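Alpha-acetolactate decarboxylase (Bacillus subtilis subsp. subtilis str. 168, PDB 5XNE) catalyses the decarboxylation of (2S)-2-acetolactate to (R)-acetoin, releasing carbon dioxide, a step on the way from pyruvate to butane-2,3-diol. Local coordinates at residues Arg106-Ala111 against Gln201-Asn206; Tyr5-Met10 against Cys73-Phe78; Gly116-Val121 against Tyr190-Cys195. All blocks are in the same frame, centred on the assembly; numbering follows the deposited sequence.

Contact 1: Arg106-Ala111 against Gln201-Asn206; sequences RNLFYA and QKMNMN
The backbone N of Lys-202 gives the carbonyl of Phe-109 a short, fairly straight hydrogen bond, N to O 2.8 Å with 165° at the hydrogen; the return bond, Phe-109 N to Lys-202 O at 3.4 Å, is weak. One residue on, Tyr-110 and Gln-201 form the non-hydrogen-bonded pair, their CA atoms 4.6 Å apart. This short antiparallel pairing joins the start of strand 109-115 to strand 195-208 and illustrates how side chains extend a brief backbone match. Gln-201 has CG opposite its own backbone N (chi1 171°) and an extended chain, which lays it beside Tyr-110, both pointing the same way, with CB 3.7 Å from Tyr-110 CE2. The ring and amide planes stand nearly perpendicular, at 84°. Level with the outer end of the ring, the amide also meets Leu-108, whose CD1 lies 3.6 Å from Gln-201 CD, while CD2 of the same leucine meets Met-203 SD at 3.8 Å. An alanine at Gln-201 would keep CB against the Tyr-110 ring but take away CG and the amide, which would probably leave Leu-108 CD1 underpacked and a gap beside the outer part of the ring. Over one face of the Phe-109 ring, toward the rim, sits Met-205 CB, 4.0 Å from the centroid in a CH-pi contact; SD follows obliquely, making a Met-aromatic contact. Ser-105 O binds the Tyr-110 hydroxyl, and Met-205 also packs on Met-205 of the second subunit.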
loop_
_atom_site.group_PDB
_atom_site.type_symbol
_atom_site.label_atom_id
_atom_site.label_comp_id
_atom_site.label_asym_id
_atom_site.label_seq_id
_atom_site.Cartn_x
_atom_site.Cartn_y
_atom_site.Cartn_z
ATOM N N ARG B 106 4.202 2.441 15.416
ATOM C CA ARG B 106 4.498 3.242 14.237
ATOM C C ARG B 106 4.235 2.486 12.932
ATOM O O ARG B 106 4.497 2.996 11.845
ATOM C CB ARG B 106 5.945 3.704 14.282
ATOM C CG ARG B 106 6.224 4.780 15.312
ATOM C CD ARG B 106 6.973 5.837 14.557
ATOM N NE ARG B 106 7.010 7.163 15.159
ATOM C CZ ARG B 106 7.730 8.147 14.629
ATOM N NH1 ARG B 106 8.421 7.924 13.516
ATOM N NH2 ARG B 106 7.758 9.342 15.182
ATOM N N ASN B 107 3.705 1.274 13.042
ATOM C CA ASN B 107 3.476 0.436 11.872
ATOM C C ASN B 107 2.002 0.341 11.492
ATOM O O ASN B 107 1.638 -0.447 10.620
ATOM C CB ASN B 107 4.044 -0.961 12.121
ATOM C CG ASN B 107 5.506 -0.918 12.501
ATOM O OD1 ASN B 107 6.262 -0.076 12.006
ATOM N ND2 ASN B 107 5.918 -1.825 13.386
ATOM N N LEU B 108 1.167 1.130 12.161
ATOM C CA LEU B 108 -0.268 1.147 11.895
ATOM C C LEU B 108 -0.688 2.478 11.300
ATOM O O LEU B 108 0.088 3.421 11.285
ATOM C CB LEU B 108 -1.068 0.889 13.170
ATOM C CG LEU B 108 -0.724 -0.402 13.909
ATOM C CD1 LEU B 108 -1.586 -0.491 15.176
ATOM C CD2 LEU B 108 -0.928 -1.604 13.010
ATOM N N PHE B 109 -1.916 2.542 10.799
ATOM C CA PHE B 109 -2.478 3.795 10.273
ATOM C C PHE B 109 -3.327 4.483 11.334
ATOM O O PHE B 109 -4.044 3.811 12.078
ATOM C CB PHE B 109 -3.339 3.520 9.040
ATOM C CG PHE B 109 -2.561 3.031 7.845
ATOM C CD1 PHE B 109 -2.140 1.703 7.757
ATOM C CD2 PHE B 109 -2.268 3.896 6.797
ATOM C CE1 PHE B 109 -1.414 1.261 6.645
ATOM C CE2 PHE B 109 -1.550 3.455 5.684
ATOM C CZ PHE B 109 -1.131 2.143 5.615
ATOM N N TYR B 110 -3.258 5.815 11.407
ATOM C CA TYR B 110 -4.101 6.559 12.348
ATOM C C TYR B 110 -4.758 7.747 11.674
ATOM O O TYR B 110 -4.157 8.397 10.818
ATOM C CB TYR B 110 -3.294 7.070 13.558
ATOM C CG TYR B 110 -2.587 5.977 14.310
ATOM C CD1 TYR B 110 -1.307 5.584 13.943
ATOM C CD2 TYR B 110 -3.208 5.320 15.363
ATOM C CE1 TYR B 110 -0.642 4.566 14.620
ATOM C CE2 TYR B 110 -2.556 4.297 16.045
ATOM C CZ TYR B 110 -1.273 3.930 15.661
ATOM O OH TYR B 110 -0.612 2.916 16.328
ATOM N N ALA B 111 -5.988 8.034 12.071
ATOM C CA ALA B 111 -6.589 9.321 11.768
ATOM C C ALA B 111 -6.417 10.173 13.010
ATOM O O ALA B 111 -6.490 9.665 14.141
ATOM C CB ALA B 111 -8.050 9.186 11.406
ATOM N N GLN B 201 -7.391 4.456 15.374
ATOM C CA GLN B 201 -6.419 3.480 14.887
ATOM C C GLN B 201 -7.057 2.572 13.838
ATOM O O GLN B 201 -8.161 2.069 14.037
ATOM C CB GLN B 201 -5.879 2.648 16.065
ATOM C CG GLN B 201 -5.021 1.456 15.660
ATOM C CD GLN B 201 -4.554 0.665 16.869
ATOM O OE1 GLN B 201 -3.934 1.215 17.776
ATOM N NE2 GLN B 201 -4.865 -0.624 16.893
ATOM N N LYS B 202 -6.363 2.348 12.726
ATOM C CA LYS B 202 -6.894 1.494 11.661
ATOM C C LYS B 202 -5.912 0.369 11.286
ATOM O O LYS B 202 -4.702 0.612 11.170
ATOM C CB LYS B 202 -7.233 2.338 10.423
ATOM C CG LYS B 202 -8.342 3.380 10.651
ATOM C CD LYS B 202 -9.612 2.712 11.161
ATOM C CE LYS B 202 -10.742 3.702 11.375
ATOM N NZ LYS B 202 -10.274 4.775 12.238
ATOM N N MET B 203 -6.444 -0.845 11.089
ATOM C CA MET B 203 -5.624 -2.030 10.795
ATOM C C MET B 203 -5.620 -2.421 9.323
ATOM O O MET B 203 -5.004 -3.408 8.949
ATOM C CB MET B 203 -6.107 -3.241 11.603
ATOM C CG MET B 203 -6.145 -3.031 13.097
ATOM S SD MET B 203 -4.512 -2.633 13.733
ATOM C CE MET B 203 -3.732 -4.260 13.761
ATOM N N ASN B 204 -6.346 -1.673 8.497
ATOM C CA ASN B 204 -6.414 -1.947 7.068
ATOM C C ASN B 204 -6.197 -0.679 6.273
ATOM O O ASN B 204 -6.614 0.401 6.695
ATOM C CB ASN B 204 -7.775 -2.523 6.640
ATOM C CG ASN B 204 -8.041 -3.913 7.179
ATOM O OD1 ASN B 204 -7.844 -4.924 6.482
ATOM N ND2 ASN B 204 -8.529 -3.973 8.412
ATOM N N MET B 205 -5.559 -0.812 5.119
ATOM C CA MET B 205 -5.571 0.257 4.133
ATOM C C MET B 205 -6.069 -0.330 2.829
ATOM O O MET B 205 -5.461 -1.280 2.318
ATOM C CB MET B 205 -4.194 0.872 3.923
ATOM C CG MET B 205 -4.239 1.920 2.813
ATOM S SD MET B 205 -2.679 2.209 2.007
ATOM C CE MET B 205 -2.289 0.581 1.384
ATOM N N ASN B 206 -7.153 0.222 2.292
ATOM C CA ASN B 206 -7.625 -0.229 0.987
ATOM C C ASN B 206 -7.329 0.811 -0.065
ATOM O O ASN B 206 -7.924 1.891 -0.057
ATOM C CB ASN B 206 -9.116 -0.528 0.950
ATOM C CG ASN B 206 -9.555 -1.009 -0.451
ATOM O OD1 ASN B 206 -9.512 -2.191 -0.740
ATOM N ND2 ASN B 206 -9.888 -0.067 -1.339
#

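Contact 2: Tyr5-Met10 against Cys73-Phe78; sequences YQVSTM and CSFTFF
Strands 3-7 and 73-76 run antiparallel in a buried contact of the decarboxylase, the axes of residues 5-7 and 73-76 coming within 4.8 Å, and show how a regular backbone pairing can be reinforced by one polar side-chain link. Tyr-5 with Phe-75 and Val-7 with Cys-73 are hydrogen-bonded pairs; in the first, Tyr-5 N reaches Phe-75 O at 2.8 Å and the return bond is of similar length, whereas in the second Cys-73 N to Val-7 O is weak. Between them, Gln-6 and Ser-74 share the other face of the sheet. Ser-74 OG donates to Gln-6 OE1 over 2.7 Å, approaching tilted 25° from the carbonyl plane. A bend at chi2 (57°) turns the amide toward the loop that follows the strand, where Gln-6 NE2 donates to Ser-8 O at 3.1 Å. The amide is thus gripped at both ends, which should fix its rotation in this buried setting. On the face of the paired Val-7 and Cys-73, the sulfur SG packs 3.7 Å from Val-7 CB, and Val-7 CG2 meets the edge of the Phe-75 ring at 4.3 Å from CE2. Strand 3-7 also lies parallel to strand 195-208, and strand 73-76 has strand 33-37 as its other neighbour. Phe-22 of strand 22-23 touches Tyr-5, Val-7 and Cys-73, Tyr-30 of helix 27-30 stacks on the Tyr-5 ring, and Thr-9 caps the start of helix 10-14.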
loop_
_atom_site.group_PDB
_atom_site.type_symbol
_atom_site.label_atom_id
_atom_site.label_comp_id
_atom_site.label_asym_id
_atom_site.label_seq_id
_atom_site.Cartn_x
_atom_site.Cartn_y
_atom_site.Cartn_z
ATOM N N TYR B 5 -9.517 4.286 3.524
ATOM C CA TYR B 5 -9.865 4.141 2.114
ATOM C C TYR B 5 -9.030 5.146 1.338
ATOM O O TYR B 5 -9.208 6.362 1.477
ATOM C CB TYR B 5 -11.359 4.376 1.859
ATOM C CG TYR B 5 -11.785 4.022 0.455
ATOM C CD1 TYR B 5 -11.980 2.697 0.099
ATOM C CD2 TYR B 5 -11.994 5.005 -0.507
ATOM C CE1 TYR B 5 -12.369 2.339 -1.178
ATOM C CE2 TYR B 5 -12.392 4.657 -1.802
ATOM C CZ TYR B 5 -12.572 3.321 -2.122
ATOM O OH TYR B 5 -12.960 2.933 -3.389
ATOM N N GLN B 6 -8.097 4.629 0.548
ATOM C CA GLN B 6 -7.094 5.442 -0.135
ATOM C C GLN B 6 -7.387 5.526 -1.629
ATOM O O GLN B 6 -7.370 4.507 -2.331
ATOM C CB GLN B 6 -5.701 4.860 0.111
ATOM C CG GLN B 6 -4.577 5.586 -0.583
ATOM C CD GLN B 6 -4.518 7.039 -0.208
ATOM O OE1 GLN B 6 -4.495 7.379 0.974
ATOM N NE2 GLN B 6 -4.490 7.916 -1.210
ATOM N N VAL B 7 -7.666 6.738 -2.109
ATOM C CA VAL B 7 -7.957 6.962 -3.524
ATOM C C VAL B 7 -6.661 7.343 -4.247
ATOM O O VAL B 7 -6.104 8.423 -4.031
ATOM C CB VAL B 7 -9.030 8.060 -3.697
ATOM C CG1 VAL B 7 -9.177 8.453 -5.166
ATOM C CG2 VAL B 7 -10.369 7.580 -3.144
ATOM N N SER B 8 -6.173 6.403 -5.066
ATOM C CA SER B 8 -4.961 6.543 -5.889
ATOM C C SER B 8 -3.685 6.797 -5.073
ATOM O O SER B 8 -3.664 6.575 -3.850
ATOM C CB SER B 8 -5.145 7.659 -6.930
ATOM O OG SER B 8 -4.182 7.541 -7.976
ATOM N N THR B 9 -2.619 7.227 -5.748
ATOM C CA THR B 9 -1.311 7.328 -5.101
ATOM C C THR B 9 -0.704 8.714 -5.180
ATOM O O THR B 9 -0.945 9.480 -6.126
ATOM C CB THR B 9 -0.274 6.341 -5.708
ATOM O OG1 THR B 9 0.178 6.834 -6.983
ATOM C CG2 THR B 9 -0.874 4.951 -5.857
ATOM N N MET B 10 0.128 9.027 -4.194
ATOM C CA MET B 10 0.822 10.300 -4.185
ATOM C C MET B 10 1.787 10.387 -5.360
ATOM O O MET B 10 1.961 11.455 -5.943
ATOM C CB MET B 10 1.576 10.502 -2.861
ATOM C CG MET B 10 2.256 11.843 -2.750
ATOM S SD MET B 10 1.048 13.184 -2.707
ATOM C CE MET B 10 2.126 14.610 -2.764
ATOM N N CYS B 73 -7.146 11.272 -2.465
ATOM C CA CYS B 73 -7.751 11.606 -1.183
ATOM C C CYS B 73 -7.751 10.352 -0.310
ATOM O O CYS B 73 -7.471 9.238 -0.793
ATOM C CB CYS B 73 -9.176 12.182 -1.367
ATOM S SG CYS B 73 -10.257 11.329 -2.543
ATOM N N SER B 74 -8.036 10.547 0.982
ATOM C CA SER B 74 -7.985 9.474 1.972
ATOM C C SER B 74 -9.188 9.646 2.905
ATOM O O SER B 74 -9.435 10.763 3.360
ATOM C CB SER B 74 -6.682 9.528 2.791
ATOM O OG SER B 74 -5.516 9.639 1.984
ATOM N N PHE B 75 -9.889 8.554 3.206
ATOM C CA PHE B 75 -11.092 8.608 4.061
ATOM C C PHE B 75 -11.094 7.530 5.118
ATOM O O PHE B 75 -10.480 6.477 4.950
ATOM C CB PHE B 75 -12.361 8.453 3.228
ATOM C CG PHE B 75 -12.480 9.454 2.139
ATOM C CD1 PHE B 75 -12.889 10.750 2.414
ATOM C CD2 PHE B 75 -12.181 9.101 0.832
ATOM C CE1 PHE B 75 -12.985 11.695 1.401
ATOM C CE2 PHE B 75 -12.273 10.040 -0.186
ATOM C CZ PHE B 75 -12.683 11.331 0.097
ATOM N N THR B 76 -11.823 7.780 6.203
ATOM C CA THR B 76 -12.097 6.714 7.150
ATOM C C THR B 76 -13.360 7.048 7.906
ATOM O O THR B 76 -13.825 8.197 7.876
ATOM C CB THR B 76 -10.933 6.508 8.131
ATOM O OG1 THR B 76 -11.052 5.221 8.745
ATOM C CG2 THR B 76 -10.934 7.582 9.205
ATOM N N PHE B 77 -13.912 6.043 8.573
ATOM C CA PHE B 77 -14.972 6.292 9.537
ATOM C C PHE B 77 -14.289 6.450 10.884
ATOM O O PHE B 77 -13.773 5.479 11.459
ATOM C CB PHE B 77 -16.006 5.159 9.544
ATOM C CG PHE B 77 -16.913 5.175 8.354
ATOM C CD1 PHE B 77 -17.896 6.156 8.228
ATOM C CD2 PHE B 77 -16.765 4.240 7.341
ATOM C CE1 PHE B 77 -18.729 6.186 7.118
ATOM C CE2 PHE B 77 -17.595 4.261 6.227
ATOM C CZ PHE B 77 -18.571 5.229 6.111
ATOM N N PHE B 78 -14.254 7.690 11.353
ATOM C CA PHE B 78 -13.486 8.055 12.526
ATOM C C PHE B 78 -14.151 7.514 13.783
ATOM O O PHE B 78 -15.360 7.658 13.963
ATOM C CB PHE B 78 -13.334 9.567 12.605
ATOM C CG PHE B 78 -12.314 10.028 13.606
ATOM C CD1 PHE B 78 -12.629 10.124 14.958
ATOM C CD2 PHE B 78 -11.038 10.390 13.194
ATOM C CE1 PHE B 78 -11.683 10.549 15.875
ATOM C CE2 PHE B 78 -10.091 10.820 14.099
ATOM C CZ PHE B 78 -10.411 10.909 15.449
#

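Contact 3: Gly116-Val121 against Tyr190-Cys195; sequences GLFKKV and YVLEDC
Phe-118 and Leu-192 each turn CG to the side opposite their carbonyl carbon (chi1 -54° and -39°), which sends the two side chains off side by side in the same direction. Leu-192 CD2 then meets the edge of the Phe-118 ring, in its plane, 3.4 Å from CD2 of the phenylalanine. The backbones that carry them are antiparallel but uneven, a worked case of the classic beta bulge occurring twice in a short antiparallel pairing, at points where the chain also turns corners. At the first bulge Glu-193 and Asp-194 both face Leu-117, whose carbonyl oxygen accepts from Glu-193 N at 2.9 Å and from Asp-194 N at 3.2 Å; Leu-117 N in turn donates to Asp-194 O. At the second, Lys-119 and Lys-120 both face Val-191, and the two lysine N-H groups make only weak bonds to its carbonyl. The bond from Val-191 N to Lys-120 O, 2.8 Å, is firmer. Lys-119 CB packs 4.0 Å from Val-191 CG1, and Lys-120 runs alongside the valine, bringing NZ to 3.9 Å from CG2. At the far end Gly-116 CA comes 4.1 Å from Cys-195 CB. Phe-118 also packs on Ile-155 of strand 151-160, and Leu-192 on Phe-95 of helix 92-100. The chemistry therefore divides: shared carbonyl acceptors accommodate the extra residues of the bulges, while the apolar Phe-118 and Leu-192 side chains pack into the buried side.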
loop_
_atom_site.group_PDB
_atom_site.type_symbol
_atom_site.label_atom_id
_atom_site.label_comp_id
_atom_site.label_asym_id
_atom_site.label_seq_id
_atom_site.Cartn_x
_atom_site.Cartn_y
_atom_site.Cartn_z
ATOM N N GLY B 116 -9.398 23.042 18.636
ATOM C CA GLY B 116 -9.118 24.058 19.635
ATOM C C GLY B 116 -8.594 25.345 19.049
ATOM O O GLY B 116 -9.020 25.758 17.969
ATOM N N LEU B 117 -7.669 25.975 19.771
ATOM C CA LEU B 117 -7.108 27.253 19.361
ATOM C C LEU B 117 -5.630 27.136 19.061
ATOM O O LEU B 117 -4.863 26.573 19.834
ATOM C CB LEU B 117 -7.334 28.323 20.436
ATOM C CG LEU B 117 -8.697 29.008 20.356
ATOM C CD1 LEU B 117 -9.840 28.064 20.737
ATOM C CD2 LEU B 117 -8.732 30.291 21.187
ATOM N N PHE B 118 -5.236 27.687 17.923
ATOM C CA PHE B 118 -3.862 27.608 17.489
ATOM C C PHE B 118 -3.237 28.975 17.485
ATOM O O PHE B 118 -3.793 29.910 16.920
ATOM C CB PHE B 118 -3.795 26.985 16.104
ATOM C CG PHE B 118 -4.489 25.673 16.033
ATOM C CD1 PHE B 118 -5.831 25.604 15.725
ATOM C CD2 PHE B 118 -3.810 24.512 16.327
ATOM C CE1 PHE B 118 -6.483 24.403 15.689
ATOM C CE2 PHE B 118 -4.453 23.311 16.282
ATOM C CZ PHE B 118 -5.796 23.258 15.962
ATOM N N LYS B 119 -2.087 29.087 18.131
ATOM C CA LYS B 119 -1.345 30.335 18.116
ATOM C C LYS B 119 -0.937 30.684 16.691
ATOM O O LYS B 119 -1.080 31.827 16.258
ATOM C CB LYS B 119 -0.117 30.247 19.016
ATOM C CG LYS B 119 0.688 31.525 19.051
ATOM C CD LYS B 119 1.689 31.493 20.179
ATOM C CE LYS B 119 2.329 32.855 20.377
ATOM N NZ LYS B 119 2.939 33.362 19.120
ATOM N N LYS B 120 -0.427 29.686 15.969
ATOM C CA LYS B 120 -0.089 29.840 14.558
ATOM C C LYS B 120 -0.537 28.613 13.775
ATOM O O LYS B 120 -0.485 27.497 14.284
ATOM C CB LYS B 120 1.415 30.031 14.353
ATOM C CG LYS B 120 2.040 31.198 15.105
ATOM C CD LYS B 120 3.534 31.288 14.814
ATOM C CE LYS B 120 4.310 31.800 16.025
ATOM N NZ LYS B 120 3.783 31.242 17.309
ATOM N N VAL B 121 -0.994 28.835 12.548
ATOM C CA VAL B 121 -1.104 27.764 11.554
ATOM C C VAL B 121 -0.604 28.324 10.237
ATOM O O VAL B 121 -1.006 29.423 9.838
ATOM C CB VAL B 121 -2.551 27.241 11.357
ATOM C CG1 VAL B 121 -2.557 26.042 10.397
ATOM C CG2 VAL B 121 -3.187 26.850 12.667
ATOM N N TYR B 190 2.502 24.582 12.628
ATOM C CA TYR B 190 1.496 25.073 13.554
ATOM C C TYR B 190 2.025 25.132 14.981
ATOM O O TYR B 190 2.961 24.426 15.335
ATOM C CB TYR B 190 0.246 24.196 13.503
ATOM C CG TYR B 190 0.506 22.727 13.731
ATOM C CD1 TYR B 190 0.901 21.903 12.684
ATOM C CD2 TYR B 190 0.346 22.161 14.984
ATOM C CE1 TYR B 190 1.132 20.563 12.886
ATOM C CE2 TYR B 190 0.572 20.814 15.199
ATOM C CZ TYR B 190 0.962 20.017 14.138
ATOM O OH TYR B 190 1.196 18.681 14.337
ATOM N N VAL B 191 1.414 25.999 15.783
ATOM C CA VAL B 191 1.668 26.050 17.214
ATOM C C VAL B 191 0.327 26.017 17.920
ATOM O O VAL B 191 -0.544 26.838 17.636
ATOM C CB VAL B 191 2.450 27.307 17.632
ATOM C CG1 VAL B 191 2.620 27.337 19.150
ATOM C CG2 VAL B 191 3.794 27.349 16.935
ATOM N N LEU B 192 0.153 25.047 18.810
ATOM C CA LEU B 192 -1.089 24.892 19.548
ATOM C C LEU B 192 -1.078 25.841 20.731
ATOM O O LEU B 192 -0.069 25.965 21.418
ATOM C CB LEU B 192 -1.277 23.450 20.034
ATOM C CG LEU B 192 -0.847 22.340 19.064
ATOM C CD1 LEU B 192 -1.117 20.963 19.630
ATOM C CD2 LEU B 192 -1.548 22.494 17.760
ATOM N N GLU B 193 -2.192 26.521 20.956
ATOM C CA GLU B 193 -2.349 27.287 22.181
ATOM C C GLU B 193 -2.957 26.344 23.208
ATOM O O GLU B 193 -2.418 26.149 24.297
ATOM C CB GLU B 193 -3.220 28.522 21.957
ATOM C CG GLU B 193 -3.408 29.372 23.204
ATOM C CD GLU B 193 -3.714 30.817 22.875
ATOM O OE1 GLU B 193 -3.696 31.170 21.675
ATOM O OE2 GLU B 193 -3.974 31.603 23.812
ATOM N N ASP B 194 -4.083 25.751 22.836
ATOM C CA ASP B 194 -4.671 24.653 23.583
ATOM C C ASP B 194 -5.627 23.901 22.665
ATOM O O ASP B 194 -6.315 24.509 21.841
ATOM C CB ASP B 194 -5.404 25.158 24.824
ATOM C CG ASP B 194 -6.570 26.059 24.480
ATOM O OD1 ASP B 194 -7.675 25.533 24.240
ATOM O OD2 ASP B 194 -6.379 27.296 24.452
ATOM N N CYS B 195 -5.675 22.583 22.803
ATOM C CA CYS B 195 -6.566 21.794 21.964
ATOM C C CYS B 195 -6.879 20.439 22.565
ATOM O O CYS B 195 -6.170 19.953 23.450
ATOM C CB CYS B 195 -5.958 21.602 20.568
ATOM S SG CYS B 195 -4.579 20.397 20.459
#

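How the contacts relate
Contacts 1 and 2 adjoin, with centres 11 Å apart: strands 195-208 and 3-7 are neighbours, Asn-206 O lies 2.8 Å from Gln-6 N in a probable hydrogen bond, and Lys-202 CE packs 3.1 Å from Thr-76 OG1. Contact 3 stands apart, its centre 26 Å from each of the others, yet the chain ties it to contact 1, since strand 109-115 leads into 117-124 and strand 184-192 into 195-208. The zinc ion, bound by His-173, His-175 and His-186, is about 9 Å from the side chain of Ser-74 in contact 2 and about 12 Å from that of Val-121 in contact 3. Contact 1 lies against the second subunit, which contact 2 touches at Thr-9 and contact 3 does not.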